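Local coordinates for protein ATP-citrate lyase beta-subunit (Chlorobium limicola, PDB 6HXJ) that probably forms or cleaves citrate, interconverting it with oxaloacetate and acetyl-CoA in a reaction coupled to ATP, as a subunit of ATP-citrate lyase, at residues A[182-187]-A[208-213]; A[16-21]-A[176-181]; A[3-8]-A[224-229]; A[187-192]-A[201-206]; A[117-122]-A[133-138]. All coordinates share one frame; numbering follows the deposited sequence.

Interaction 1: A[182-187]-A[208-213]; sequences EDAQSI and MNVDYD
Ile187 and Met208 lie side by side and point the same way, with Ile187 CG1 3.7 Å from Met208 CG. Met208 is extended, its CG opposite the backbone N (chi1 -165°), which keeps the methyl group alongside the isoleucine: CE lies 3.9 Å from Ile187 CD1 and 4.2 Å from Glu182 CB. The other face of the strand pair is polar. There Asn209 ND2 donates to Ser186 OG over 2.8 Å in a bent bond, with the hydroxyl oxygen tilted 23° out of the Asn209 amide plane. Gln185 crosses Asn209 at about a right angle and runs on over the backbone toward Asp211, so that its amide stands nearly parallel to the Asp211 carboxylate, the planes 7° apart. The polar ends of these two are held by another protein's chain: Gln185 NE2 bonds an acidic side chain of it, and Asp211 OD2 bonds its backbone. In the backbone, Asn209 O takes both Gln185 N (2.7 Å) and Ser186 N (3.3 Å) from the same face of its carbonyl plane, while Asn209 N donates back to Ser186 O. Beyond this step Asp211 N bonds Asp183 O at 2.8 Å. Two consecutive residues facing a single one make a classic beta bulge, set here at the open end of an antiparallel hairpin in the ATP-grasp region.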
# COMPACT_ATOMS: atom_id res chain seq x y z
N GLU A 182 18.17 -42.92 -39.13
CA GLU A 182 16.99 -43.39 -38.42
C GLU A 182 17.29 -43.98 -37.04
O GLU A 182 16.40 -44.61 -36.46
CB GLU A 182 16.15 -44.38 -39.27
CG GLU A 182 15.46 -43.80 -40.49
CD GLU A 182 14.57 -42.58 -40.30
OE1 GLU A 182 13.79 -42.54 -39.32
OE2 GLU A 182 14.64 -41.68 -41.16
N ASP A 183 18.49 -43.81 -36.51
CA ASP A 183 18.84 -44.39 -35.21
C ASP A 183 18.58 -45.92 -35.15
O ASP A 183 18.10 -46.41 -34.14
CB ASP A 183 18.13 -43.64 -34.04
CG ASP A 183 18.92 -42.46 -33.46
OD1 ASP A 183 19.92 -42.71 -32.71
OD2 ASP A 183 18.50 -41.30 -33.68
N ALA A 184 18.87 -46.65 -36.23
CA ALA A 184 18.61 -48.09 -36.25
C ALA A 184 19.62 -48.84 -35.44
O ALA A 184 20.73 -48.36 -35.27
CB ALA A 184 18.60 -48.62 -37.68
N GLN A 185 19.26 -50.02 -34.96
CA GLN A 185 20.14 -50.95 -34.28
C GLN A 185 20.58 -51.97 -35.33
O GLN A 185 21.73 -52.41 -35.36
CB GLN A 185 19.41 -51.62 -33.12
CG GLN A 185 19.13 -50.63 -32.00
CD GLN A 185 18.08 -51.06 -31.00
OE1 GLN A 185 17.19 -51.88 -31.26
NE2 GLN A 185 18.12 -50.44 -29.83
N SER A 186 19.68 -52.27 -36.26
CA SER A 186 19.89 -53.22 -37.35
C SER A 186 18.75 -53.15 -38.38
O SER A 186 17.61 -52.83 -38.05
CB SER A 186 20.03 -54.65 -36.83
OG SER A 186 18.86 -55.08 -36.16
N ILE A 187 19.09 -53.48 -39.65
CA ILE A 187 18.19 -53.55 -40.81
C ILE A 187 18.62 -54.78 -41.62
O ILE A 187 19.78 -54.85 -42.01
CB ILE A 187 18.28 -52.26 -41.68
CG1 ILE A 187 17.98 -50.96 -40.86
CG2 ILE A 187 17.39 -52.39 -42.93
CD1 ILE A 187 18.48 -49.64 -41.46
N MET A 208 13.55 -54.53 -39.49
CA MET A 208 14.20 -53.34 -38.95
C MET A 208 14.05 -53.17 -37.45
O MET A 208 12.94 -53.14 -36.93
CB MET A 208 13.69 -52.09 -39.66
CG MET A 208 14.51 -50.90 -39.47
SD MET A 208 13.84 -49.66 -40.57
CE MET A 208 15.05 -48.29 -40.33
N ASN A 209 15.17 -52.96 -36.76
CA ASN A 209 15.19 -52.63 -35.32
C ASN A 209 15.69 -51.20 -35.15
O ASN A 209 16.78 -50.88 -35.64
CB ASN A 209 16.06 -53.59 -34.52
CG ASN A 209 15.61 -55.01 -34.65
OD1 ASN A 209 14.67 -55.45 -33.98
ND2 ASN A 209 16.23 -55.75 -35.55
N VAL A 210 14.89 -50.33 -34.51
CA VAL A 210 15.32 -48.94 -34.29
C VAL A 210 15.49 -48.67 -32.80
O VAL A 210 14.88 -49.33 -31.97
CB VAL A 210 14.48 -47.85 -35.01
CG1 VAL A 210 14.66 -47.95 -36.53
CG2 VAL A 210 13.01 -47.88 -34.62
N ASP A 211 16.33 -47.71 -32.46
CA ASP A 211 16.54 -47.35 -31.05
C ASP A 211 15.38 -46.39 -30.62
O ASP A 211 15.44 -45.18 -30.87
CB ASP A 211 17.95 -46.76 -30.86
CG ASP A 211 18.22 -46.09 -29.51
OD1 ASP A 211 17.52 -46.43 -28.52
OD2 ASP A 211 19.16 -45.27 -29.44
N TYR A 212 14.30 -46.96 -30.03
CA TYR A 212 13.08 -46.21 -29.68
C TYR A 212 13.27 -45.09 -28.67
O TYR A 212 12.46 -44.17 -28.68
CB TYR A 212 11.90 -47.11 -29.27
CG TYR A 212 10.55 -46.53 -29.64
CD1 TYR A 212 10.20 -46.32 -30.97
CD2 TYR A 212 9.63 -46.19 -28.65
CE1 TYR A 212 8.97 -45.76 -31.31
CE2 TYR A 212 8.39 -45.64 -28.98
CZ TYR A 212 8.06 -45.43 -30.31
OH TYR A 212 6.84 -44.88 -30.64
N ASP A 213 14.34 -45.09 -27.86
CA ASP A 213 14.66 -44.01 -26.91
C ASP A 213 14.91 -42.69 -27.64
O ASP A 213 14.77 -41.62 -27.05
CB ASP A 213 15.93 -44.38 -26.13
CG ASP A 213 15.79 -45.58 -25.20
OD1 ASP A 213 14.86 -45.57 -24.36
OD2 ASP A 213 16.67 -46.48 -25.27

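Interaction 2: A[16-21]-A[176-181]; sequences WGIPVP and ILCFDN
Leu177 O, lying over one face of the Trp16 ring, is gripped twice from one turn further along the helix: Asn181 N donates to it over 2.8 Å and Asn181 ND2 over 3.0 Å. The side-chain donor keeps Leu177 O within the amide plane of Asn181, which fixes the rotation of that amide and sets it 24° from the plane of the indole. Asn181 CB comes obliquely to the six-membered ring, near Trp16 CZ2. The centre of the contact is a CH-pi interaction in which Cys178 CA sits over the five-membered ring, 3.9 Å from its centroid and 18° off the normal. Cys178 SG, turned opposite its backbone N (chi1 178°), is carried to an oblique sulfur-aromatic position 4.7 Å from the same centroid. Leu177 CB meets the benzene part of the indole at Trp16 CE3 (3.9 Å), and Ile18 CD1 touches Cys178 CB at 3.9 Å. Between the two contributing residues, Gly17 is the C-prime residue of a Schellman motif that ends helix 6-15. The indole therefore leaves the terminus of one helix and lies against the last turn of helix 163-181, whose Phe179 packs on strands 104-112 and 184-195.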
# COMPACT_ATOMS: atom_id res chain seq x y z
N TRP A 16 14.34 -42.94 -47.56
CA TRP A 16 15.74 -42.86 -47.96
C TRP A 16 15.98 -43.47 -49.35
O TRP A 16 17.11 -43.82 -49.69
CB TRP A 16 16.65 -43.47 -46.87
CG TRP A 16 16.58 -42.68 -45.60
CD1 TRP A 16 15.69 -42.85 -44.58
CD2 TRP A 16 17.27 -41.46 -45.33
NE1 TRP A 16 15.84 -41.85 -43.65
CE2 TRP A 16 16.79 -40.97 -44.10
CE3 TRP A 16 18.25 -40.72 -46.02
CZ2 TRP A 16 17.24 -39.77 -43.55
CZ3 TRP A 16 18.70 -39.54 -45.47
CH2 TRP A 16 18.20 -39.07 -44.25
N GLY A 17 14.91 -43.53 -50.14
CA GLY A 17 14.96 -44.05 -51.49
C GLY A 17 15.54 -45.45 -51.58
O GLY A 17 16.61 -45.65 -52.16
N ILE A 18 14.84 -46.43 -50.99
CA ILE A 18 15.25 -47.83 -51.02
C ILE A 18 14.18 -48.60 -51.78
O ILE A 18 12.99 -48.48 -51.44
CB ILE A 18 15.52 -48.39 -49.61
CG1 ILE A 18 16.68 -47.64 -48.94
CG2 ILE A 18 15.75 -49.91 -49.65
CD1 ILE A 18 16.83 -47.91 -47.46
N PRO A 19 14.57 -49.35 -52.84
CA PRO A 19 13.59 -50.08 -53.64
C PRO A 19 12.67 -50.96 -52.81
O PRO A 19 13.15 -51.87 -52.14
CB PRO A 19 14.47 -50.88 -54.58
CG PRO A 19 15.71 -50.08 -54.72
CD PRO A 19 15.94 -49.55 -53.35
N VAL A 20 11.38 -50.65 -52.78
CA VAL A 20 10.41 -51.42 -52.00
C VAL A 20 9.16 -51.70 -52.84
O VAL A 20 8.71 -50.81 -53.57
CB VAL A 20 10.03 -50.73 -50.65
CG1 VAL A 20 11.23 -50.64 -49.71
CG2 VAL A 20 9.42 -49.36 -50.88
N PRO A 21 8.57 -52.91 -52.72
CA PRO A 21 7.35 -53.20 -53.46
C PRO A 21 6.19 -52.34 -52.97
O PRO A 21 6.14 -52.00 -51.78
CB PRO A 21 7.10 -54.67 -53.14
CG PRO A 21 7.76 -54.90 -51.85
CD PRO A 21 8.97 -54.06 -51.89
N ILE A 176 22.75 -47.38 -45.69
CA ILE A 176 23.70 -46.81 -44.74
C ILE A 176 23.21 -45.46 -44.25
O ILE A 176 23.35 -45.18 -43.06
CB ILE A 176 25.10 -46.74 -45.36
CG1 ILE A 176 25.74 -48.15 -45.37
CG2 ILE A 176 26.00 -45.76 -44.59
CD1 ILE A 176 26.88 -48.34 -46.32
N LEU A 177 22.63 -44.65 -45.15
CA LEU A 177 22.08 -43.34 -44.82
C LEU A 177 20.86 -43.53 -43.92
O LEU A 177 20.73 -42.85 -42.91
CB LEU A 177 21.69 -42.55 -46.09
CG LEU A 177 22.79 -41.73 -46.66
CD1 LEU A 177 22.38 -41.10 -47.98
CD2 LEU A 177 23.28 -40.73 -45.64
N CYS A 178 20.01 -44.51 -44.26
CA CYS A 178 18.81 -44.86 -43.54
C CYS A 178 19.19 -45.30 -42.16
O CYS A 178 18.57 -44.84 -41.21
CB CYS A 178 18.01 -45.95 -44.27
SG CYS A 178 16.49 -46.50 -43.41
N PHE A 179 20.24 -46.10 -42.01
CA PHE A 179 20.69 -46.60 -40.71
C PHE A 179 21.20 -45.46 -39.87
O PHE A 179 20.77 -45.30 -38.72
CB PHE A 179 21.76 -47.68 -40.90
CG PHE A 179 22.19 -48.37 -39.62
CD1 PHE A 179 23.13 -47.79 -38.78
CD2 PHE A 179 21.70 -49.62 -39.29
CE1 PHE A 179 23.56 -48.44 -37.62
CE2 PHE A 179 22.15 -50.28 -38.15
CZ PHE A 179 23.06 -49.68 -37.31
N ASP A 180 22.10 -44.65 -40.44
CA ASP A 180 22.71 -43.52 -39.76
C ASP A 180 21.63 -42.54 -39.25
O ASP A 180 21.57 -42.25 -38.05
CB ASP A 180 23.69 -42.81 -40.72
CG ASP A 180 24.90 -42.15 -40.07
OD1 ASP A 180 25.21 -40.99 -40.42
OD2 ASP A 180 25.63 -42.85 -39.32
N ASN A 181 20.73 -42.15 -40.15
CA ASN A 181 19.69 -41.16 -39.92
C ASN A 181 18.45 -41.63 -39.15
O ASN A 181 17.73 -40.80 -38.58
CB ASN A 181 19.30 -40.54 -41.22
CG ASN A 181 20.37 -39.55 -41.67
OD1 ASN A 181 20.37 -38.39 -41.25
ND2 ASN A 181 21.33 -39.99 -42.47

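Interaction 3: A[3-8]-A[224-229]; sequences KILEGP and KPVSEI
A small surface contact between Lys3 and Val226 places the loop that follows strand 200-210 beside the N-terminal strand 3-4, held by one backbone hydrogen bond and a few apolar atoms. Val226 N donates to Lys3 O over 2.8 Å in a nearly straight bond (168°), from 20° outside the carbonyl plane. The valine points toward the other segment, and its CG2, opposite the carbonyl carbon and beside the backbone N, is the branch that makes the apolar touch: it meets Leu5 CD2 at 3.8 Å, the two side chains crossing at about a right angle. Lys3 contributes its CB, 4.1 Å from Val226 CB, while its extended chain leads off. Pro225 lies next to the bond, with its CB 3.8 Å from Lys3 O. Ile4 turns to Met208 and Val210. The short, weakly bonded strand 3-4 thus has strand 200-210 along one border and an irregular loop along the other, as the outermost strand, within this chain, of an antiparallel sheet, just ahead of N-cap residue Leu5 and helix 6-15.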
# COMPACT_ATOMS: atom_id res chain seq x y z
N LYS A 3 11.92 -53.79 -32.32
CA LYS A 3 11.50 -54.34 -33.60
C LYS A 3 10.30 -53.59 -34.05
O LYS A 3 9.43 -53.28 -33.24
CB LYS A 3 11.18 -55.83 -33.50
CG LYS A 3 11.06 -56.48 -34.88
CD LYS A 3 10.90 -57.99 -34.76
CE LYS A 3 10.56 -58.66 -36.07
NZ LYS A 3 10.42 -60.13 -35.91
N ILE A 4 10.28 -53.23 -35.31
CA ILE A 4 9.17 -52.50 -35.89
C ILE A 4 8.56 -53.28 -37.02
O ILE A 4 9.25 -54.08 -37.68
CB ILE A 4 9.60 -51.08 -36.33
CG1 ILE A 4 10.62 -51.13 -37.48
CG2 ILE A 4 10.12 -50.30 -35.12
CD1 ILE A 4 10.86 -49.85 -38.16
N LEU A 5 7.28 -53.04 -37.27
CA LEU A 5 6.51 -53.72 -38.31
C LEU A 5 6.98 -53.46 -39.72
O LEU A 5 7.66 -52.46 -40.00
CB LEU A 5 5.02 -53.44 -38.18
CG LEU A 5 4.33 -54.12 -36.99
CD1 LEU A 5 2.92 -53.64 -36.80
CD2 LEU A 5 4.32 -55.63 -37.11
N GLU A 6 6.59 -54.37 -40.62
CA GLU A 6 6.93 -54.34 -42.04
C GLU A 6 6.59 -53.00 -42.66
O GLU A 6 7.46 -52.41 -43.28
CB GLU A 6 6.22 -55.45 -42.80
CG GLU A 6 6.73 -56.84 -42.49
CD GLU A 6 5.99 -57.93 -43.24
OE1 GLU A 6 5.92 -57.84 -44.49
OE2 GLU A 6 5.49 -58.88 -42.59
N GLY A 7 5.35 -52.54 -42.49
CA GLY A 7 4.90 -51.26 -43.04
C GLY A 7 5.82 -50.11 -42.71
O GLY A 7 6.47 -49.55 -43.60
N PRO A 8 5.94 -49.80 -41.41
CA PRO A 8 6.84 -48.73 -40.94
C PRO A 8 8.24 -48.79 -41.53
O PRO A 8 8.75 -47.78 -42.02
CB PRO A 8 6.89 -48.98 -39.44
CG PRO A 8 5.60 -49.57 -39.11
CD PRO A 8 5.21 -50.40 -40.27
N LYS A 224 4.59 -47.68 -33.08
CA LYS A 224 4.98 -48.20 -31.77
C LYS A 224 5.78 -49.49 -31.98
O LYS A 224 5.60 -50.16 -33.00
CB LYS A 224 3.73 -48.47 -30.90
CG LYS A 224 3.24 -47.24 -30.11
CD LYS A 224 1.81 -47.42 -29.58
CE LYS A 224 1.09 -46.10 -29.43
NZ LYS A 224 -0.35 -46.26 -29.11
N PRO A 225 6.67 -49.87 -31.05
CA PRO A 225 7.47 -51.08 -31.30
C PRO A 225 6.72 -52.37 -31.00
O PRO A 225 5.81 -52.38 -30.18
CB PRO A 225 8.68 -50.91 -30.40
CG PRO A 225 8.52 -49.55 -29.71
CD PRO A 225 7.07 -49.22 -29.79
N VAL A 226 7.13 -53.46 -31.69
CA VAL A 226 6.57 -54.81 -31.57
C VAL A 226 6.93 -55.36 -30.20
O VAL A 226 7.99 -55.04 -29.66
CB VAL A 226 7.12 -55.73 -32.69
CG1 VAL A 226 6.79 -57.21 -32.45
CG2 VAL A 226 6.63 -55.29 -34.07
N SER A 227 6.04 -56.23 -29.68
CA SER A 227 6.10 -56.91 -28.39
C SER A 227 7.37 -57.75 -28.20
O SER A 227 7.77 -58.49 -29.11
CB SER A 227 4.86 -57.80 -28.22
OG SER A 227 3.64 -57.13 -28.47
N GLU A 228 7.99 -57.63 -27.01
CA GLU A 228 9.19 -58.38 -26.64
C GLU A 228 8.85 -59.89 -26.77
O GLU A 228 9.25 -60.51 -27.76
CB GLU A 228 9.70 -57.95 -25.25
CG GLU A 228 10.40 -56.59 -25.22
CD GLU A 228 9.73 -55.46 -24.44
OE1 GLU A 228 9.40 -55.66 -23.25
OE2 GLU A 228 9.61 -54.35 -25.00
N ILE A 229 7.97 -60.42 -25.89
CA ILE A 229 7.49 -61.80 -26.04
C ILE A 229 6.62 -61.85 -27.33
O ILE A 229 5.86 -60.93 -27.60
CB ILE A 229 6.75 -62.31 -24.75
CG1 ILE A 229 6.13 -63.73 -24.92
CG2 ILE A 229 5.71 -61.30 -24.22
CD1 ILE A 229 7.02 -64.91 -24.56

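Interaction 4: A[187-192]-A[201-206]; sequences IEINPL and FAALDA
With Ile189 CG1 beside the backbone N (chi1 -58°), CG2 is left opposite that nitrogen and drops onto Ala203 CB at 3.7 Å. Further along, a cis peptide bond before Pro191 accompanies the corner that the chain makes at Asn190, and the proline ring crosses Leu204 at a slant, Pro191 CD lying 3.8 Å from Leu204 CB. Pro191 O accepts Leu204 N over 2.9 Å. These residues belong to an antiparallel hairpin, strands 184-195 and 200-210, both broken here: Ile189 with Ala206 and Leu192 with Ala203 are two of its non-hydrogen-bonded pairs. At the corner, Asn190 N bonds Asp205 O at 3.3 Å, and the same oxygen receives a CA-H...O contact from Ile189 CA. Asn190's amide is bound outside the pair, ND2 donating to Gly125 O, and Asp205 OD1 makes a salt bridge with Lys50. Leu192, its CG turned opposite the backbone N (chi1 170°), comes obliquely to the Phe201 ring, with CG 4.2 Å from Phe201 CD2. Phe201 also packs on Arg167 and Ile171 of helix 163-181.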
# COMPACT_ATOMS: atom_id res chain seq x y z
N ILE A 187 19.09 -53.48 -39.65
CA ILE A 187 18.19 -53.55 -40.81
C ILE A 187 18.62 -54.78 -41.62
O ILE A 187 19.78 -54.85 -42.01
CB ILE A 187 18.28 -52.26 -41.68
CG1 ILE A 187 17.98 -50.96 -40.86
CG2 ILE A 187 17.39 -52.39 -42.93
CD1 ILE A 187 18.48 -49.64 -41.46
N GLU A 188 17.70 -55.72 -41.87
CA GLU A 188 17.97 -56.96 -42.58
C GLU A 188 17.00 -57.11 -43.74
O GLU A 188 15.79 -57.10 -43.54
CB GLU A 188 17.92 -58.17 -41.63
CG GLU A 188 18.64 -59.40 -42.18
CD GLU A 188 17.91 -60.73 -42.08
OE1 GLU A 188 16.73 -60.80 -42.49
OE2 GLU A 188 18.55 -61.71 -41.64
N ILE A 189 17.53 -57.18 -44.96
CA ILE A 189 16.77 -57.35 -46.19
C ILE A 189 17.15 -58.69 -46.85
O ILE A 189 18.29 -58.86 -47.30
CB ILE A 189 16.93 -56.15 -47.16
CG1 ILE A 189 16.49 -54.81 -46.50
CG2 ILE A 189 16.16 -56.42 -48.47
CD1 ILE A 189 16.87 -53.57 -47.24
N ASN A 190 16.22 -59.63 -46.85
CA ASN A 190 16.45 -60.94 -47.42
C ASN A 190 15.11 -61.48 -47.85
O ASN A 190 14.31 -61.87 -47.00
CB ASN A 190 17.15 -61.90 -46.45
CG ASN A 190 17.61 -63.18 -47.10
OD1 ASN A 190 18.30 -63.18 -48.14
ND2 ASN A 190 17.26 -64.30 -46.50
N PRO A 191 14.82 -61.45 -49.17
CA PRO A 191 15.73 -61.03 -50.24
C PRO A 191 15.58 -59.61 -50.76
O PRO A 191 14.51 -58.99 -50.67
CB PRO A 191 15.39 -62.03 -51.36
CG PRO A 191 13.91 -62.32 -51.18
CD PRO A 191 13.57 -62.01 -49.72
N LEU A 192 16.68 -59.12 -51.32
CA LEU A 192 16.76 -57.89 -52.08
C LEU A 192 16.74 -58.46 -53.52
O LEU A 192 17.72 -59.07 -53.98
CB LEU A 192 18.04 -57.07 -51.78
CG LEU A 192 18.29 -55.87 -52.75
CD1 LEU A 192 17.34 -54.72 -52.47
CD2 LEU A 192 19.74 -55.44 -52.77
N PHE A 201 14.97 -53.05 -58.73
CA PHE A 201 15.24 -53.71 -57.47
C PHE A 201 14.06 -53.54 -56.50
O PHE A 201 13.30 -52.57 -56.61
CB PHE A 201 16.50 -53.11 -56.83
CG PHE A 201 17.84 -53.55 -57.37
CD1 PHE A 201 18.43 -52.88 -58.44
CD2 PHE A 201 18.56 -54.56 -56.75
CE1 PHE A 201 19.69 -53.25 -58.90
CE2 PHE A 201 19.83 -54.93 -57.22
CZ PHE A 201 20.38 -54.28 -58.29
N ALA A 202 13.91 -54.47 -55.54
CA ALA A 202 12.88 -54.44 -54.50
C ALA A 202 13.35 -55.19 -53.26
O ALA A 202 13.86 -56.30 -53.34
CB ALA A 202 11.57 -55.04 -54.99
N ALA A 203 13.14 -54.57 -52.09
CA ALA A 203 13.43 -55.14 -50.78
C ALA A 203 12.18 -55.91 -50.40
O ALA A 203 11.16 -55.30 -50.09
CB ALA A 203 13.68 -54.03 -49.77
N LEU A 204 12.23 -57.24 -50.53
CA LEU A 204 11.05 -58.06 -50.28
C LEU A 204 10.74 -58.26 -48.79
O LEU A 204 9.60 -57.97 -48.39
CB LEU A 204 11.14 -59.40 -51.03
CG LEU A 204 10.21 -59.56 -52.23
CD1 LEU A 204 10.28 -58.38 -53.20
CD2 LEU A 204 10.49 -60.86 -52.94
N ASP A 205 11.72 -58.71 -47.95
CA ASP A 205 11.51 -58.92 -46.50
C ASP A 205 12.35 -57.95 -45.72
O ASP A 205 13.58 -58.07 -45.69
CB ASP A 205 11.81 -60.37 -46.05
CG ASP A 205 10.88 -61.44 -46.60
OD1 ASP A 205 9.64 -61.28 -46.48
OD2 ASP A 205 11.39 -62.48 -47.08
N ALA A 206 11.69 -56.99 -45.06
CA ALA A 206 12.34 -55.94 -44.30
C ALA A 206 12.24 -56.13 -42.79
O ALA A 206 11.16 -55.92 -42.20
CB ALA A 206 11.77 -54.59 -44.69

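Interaction 5: A[117-122]-A[133-138]; sequences ELLISK and DSVRRI
The guanidinium of Arg137 has Glu117 OE1 over one face, while Leu119 CD2 comes to it obliquely, 3.6 Å from Arg137 NH2. Carboxylate and guanidinium planes stand 57° apart, and the salt bridge from Glu117 OE1 to Arg137 NH1 is long, 3.9 Å, with the oxygen well out of the guanidinium plane. The attraction is therefore one of charge without a directed N-H. Arg137 reaches this place by bending at chi3 (81°), which lays its end alongside Leu119, the two side chains pointing the same way. Leu119 CD2 also meets Val135 CG1 at 3.7 Å, so the leucine lies between the valine and the arginine on that face. On the other face Ile120 crosses Arg136 at about a right angle, its CG2 4.1 Å from Arg136 CB, and Leu118 pairs with Ile138. Two reciprocal sets of backbone bonds tie the strands: Leu118 N to Ile138 O (2.9 Å) with its return bond, and Ile120 N to Arg136 O (2.8 Å) likewise. Where the pairing ends, the hydroxyls Ser121 OG and Ser134 OG approach to 2.7 Å; Ser134 OG has a hydrogen bond to Asn131 O. Strand 136-141 is outermost within this chain, and strand 115-121 joins it to strand 104-112. The Leu118 and Ile120 face is covered by helices 148-158 and 163-181, Arg137 and Leu119 facing the other way.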
# COMPACT_ATOMS: atom_id res chain seq x y z
N GLU A 117 28.17 -52.82 -39.23
CA GLU A 117 28.77 -53.78 -40.13
C GLU A 117 27.77 -54.07 -41.24
O GLU A 117 26.60 -54.35 -40.96
CB GLU A 117 29.11 -55.06 -39.39
CG GLU A 117 30.12 -55.94 -40.11
CD GLU A 117 30.52 -57.19 -39.35
OE1 GLU A 117 29.62 -57.89 -38.83
OE2 GLU A 117 31.74 -57.47 -39.29
N LEU A 118 28.21 -53.96 -42.50
CA LEU A 118 27.37 -54.22 -43.65
C LEU A 118 27.74 -55.57 -44.20
O LEU A 118 28.88 -55.78 -44.59
CB LEU A 118 27.53 -53.11 -44.68
CG LEU A 118 26.71 -53.20 -45.97
CD1 LEU A 118 25.21 -53.10 -45.73
CD2 LEU A 118 27.14 -52.16 -46.94
N LEU A 119 26.79 -56.51 -44.16
CA LEU A 119 26.99 -57.86 -44.68
C LEU A 119 26.26 -57.93 -46.00
O LEU A 119 25.11 -57.50 -46.10
CB LEU A 119 26.49 -58.92 -43.68
CG LEU A 119 27.47 -59.35 -42.57
CD1 LEU A 119 27.64 -58.29 -41.54
CD2 LEU A 119 26.98 -60.59 -41.87
N ILE A 120 26.95 -58.42 -47.04
CA ILE A 120 26.37 -58.54 -48.38
C ILE A 120 26.55 -59.96 -48.95
O ILE A 120 27.60 -60.57 -48.80
CB ILE A 120 26.90 -57.42 -49.33
CG1 ILE A 120 26.02 -57.30 -50.59
CG2 ILE A 120 28.40 -57.56 -49.68
CD1 ILE A 120 26.25 -56.09 -51.35
N SER A 121 25.52 -60.47 -49.61
CA SER A 121 25.62 -61.78 -50.26
C SER A 121 24.88 -61.79 -51.58
O SER A 121 23.85 -61.13 -51.72
CB SER A 121 25.08 -62.89 -49.36
OG SER A 121 25.50 -64.15 -49.84
N LYS A 122 25.40 -62.54 -52.54
CA LYS A 122 24.77 -62.71 -53.85
C LYS A 122 23.73 -63.84 -53.76
O LYS A 122 22.83 -63.90 -54.60
CB LYS A 122 25.83 -63.03 -54.91
CG LYS A 122 25.59 -62.37 -56.25
CD LYS A 122 26.72 -62.65 -57.23
CE LYS A 122 26.34 -62.26 -58.64
NZ LYS A 122 27.24 -62.90 -59.64
N ASP A 133 29.63 -68.44 -46.45
CA ASP A 133 31.00 -68.12 -46.88
C ASP A 133 30.92 -67.07 -47.99
O ASP A 133 31.88 -66.33 -48.23
CB ASP A 133 31.73 -69.39 -47.40
CG ASP A 133 32.73 -70.06 -46.47
OD1 ASP A 133 32.63 -69.86 -45.23
OD2 ASP A 133 33.58 -70.83 -46.97
N SER A 134 29.75 -67.02 -48.66
CA SER A 134 29.46 -66.10 -49.75
C SER A 134 29.35 -64.67 -49.24
O SER A 134 29.50 -63.73 -50.03
CB SER A 134 28.19 -66.51 -50.48
OG SER A 134 27.01 -66.38 -49.72
N VAL A 135 29.09 -64.51 -47.93
CA VAL A 135 28.91 -63.24 -47.24
C VAL A 135 30.23 -62.47 -47.08
O VAL A 135 31.20 -62.95 -46.48
CB VAL A 135 28.15 -63.39 -45.89
CG1 VAL A 135 28.10 -62.08 -45.12
CG2 VAL A 135 26.75 -63.93 -46.10
N ARG A 136 30.23 -61.26 -47.65
CA ARG A 136 31.32 -60.30 -47.57
C ARG A 136 30.84 -59.18 -46.66
O ARG A 136 29.75 -58.64 -46.82
CB ARG A 136 31.74 -59.79 -48.97
CG ARG A 136 32.19 -60.90 -49.93
CD ARG A 136 33.35 -61.71 -49.38
NE ARG A 136 33.62 -62.90 -50.18
CZ ARG A 136 34.33 -63.94 -49.75
NH1 ARG A 136 34.53 -64.99 -50.54
NH2 ARG A 136 34.82 -63.95 -48.51
N ARG A 137 31.63 -58.92 -45.64
CA ARG A 137 31.28 -57.94 -44.64
C ARG A 137 32.31 -56.85 -44.52
O ARG A 137 33.51 -57.13 -44.55
CB ARG A 137 30.99 -58.60 -43.28
CG ARG A 137 32.01 -59.64 -42.81
CD ARG A 137 31.77 -60.05 -41.38
NE ARG A 137 30.70 -61.05 -41.25
CZ ARG A 137 30.41 -61.70 -40.12
NH1 ARG A 137 31.11 -61.47 -39.01
NH2 ARG A 137 29.43 -62.59 -40.10
N ILE A 138 31.85 -55.61 -44.39
CA ILE A 138 32.72 -54.47 -44.12
C ILE A 138 32.26 -53.77 -42.86
O ILE A 138 31.08 -53.75 -42.57
CB ILE A 138 33.00 -53.47 -45.28
CG1 ILE A 138 31.73 -52.71 -45.70
CG2 ILE A 138 33.69 -54.12 -46.44
CD1 ILE A 138 31.85 -51.23 -45.50

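How the interactions relate
Interactions 1, 3, 4 and 5 all reach one antiparallel sheet. Interactions 1 and 4 share Ile187 and work along one hairpin, their centres 16 Å apart; interaction 3 joins on through Ile4 N to Met208 O (3.1 Å), beside the hairpin, whereas interaction 5 lies across the sheet, its centre 26 Å from that of interaction 3. Interaction 2, between the loop after helix 6-15 and helix 163-181, touches three of these: Trp16 NE1 probably bonds Glu182 OE2 of interaction 1 (2.8 Å), Pro19 O probably accepts Ala203 N of interaction 4 (2.7 Å), and Ile176 CD1 packs on Leu118 CD2 of interaction 5. A bound coenzyme A lies about 14 Å from the side chain of Asp211 in interaction 1.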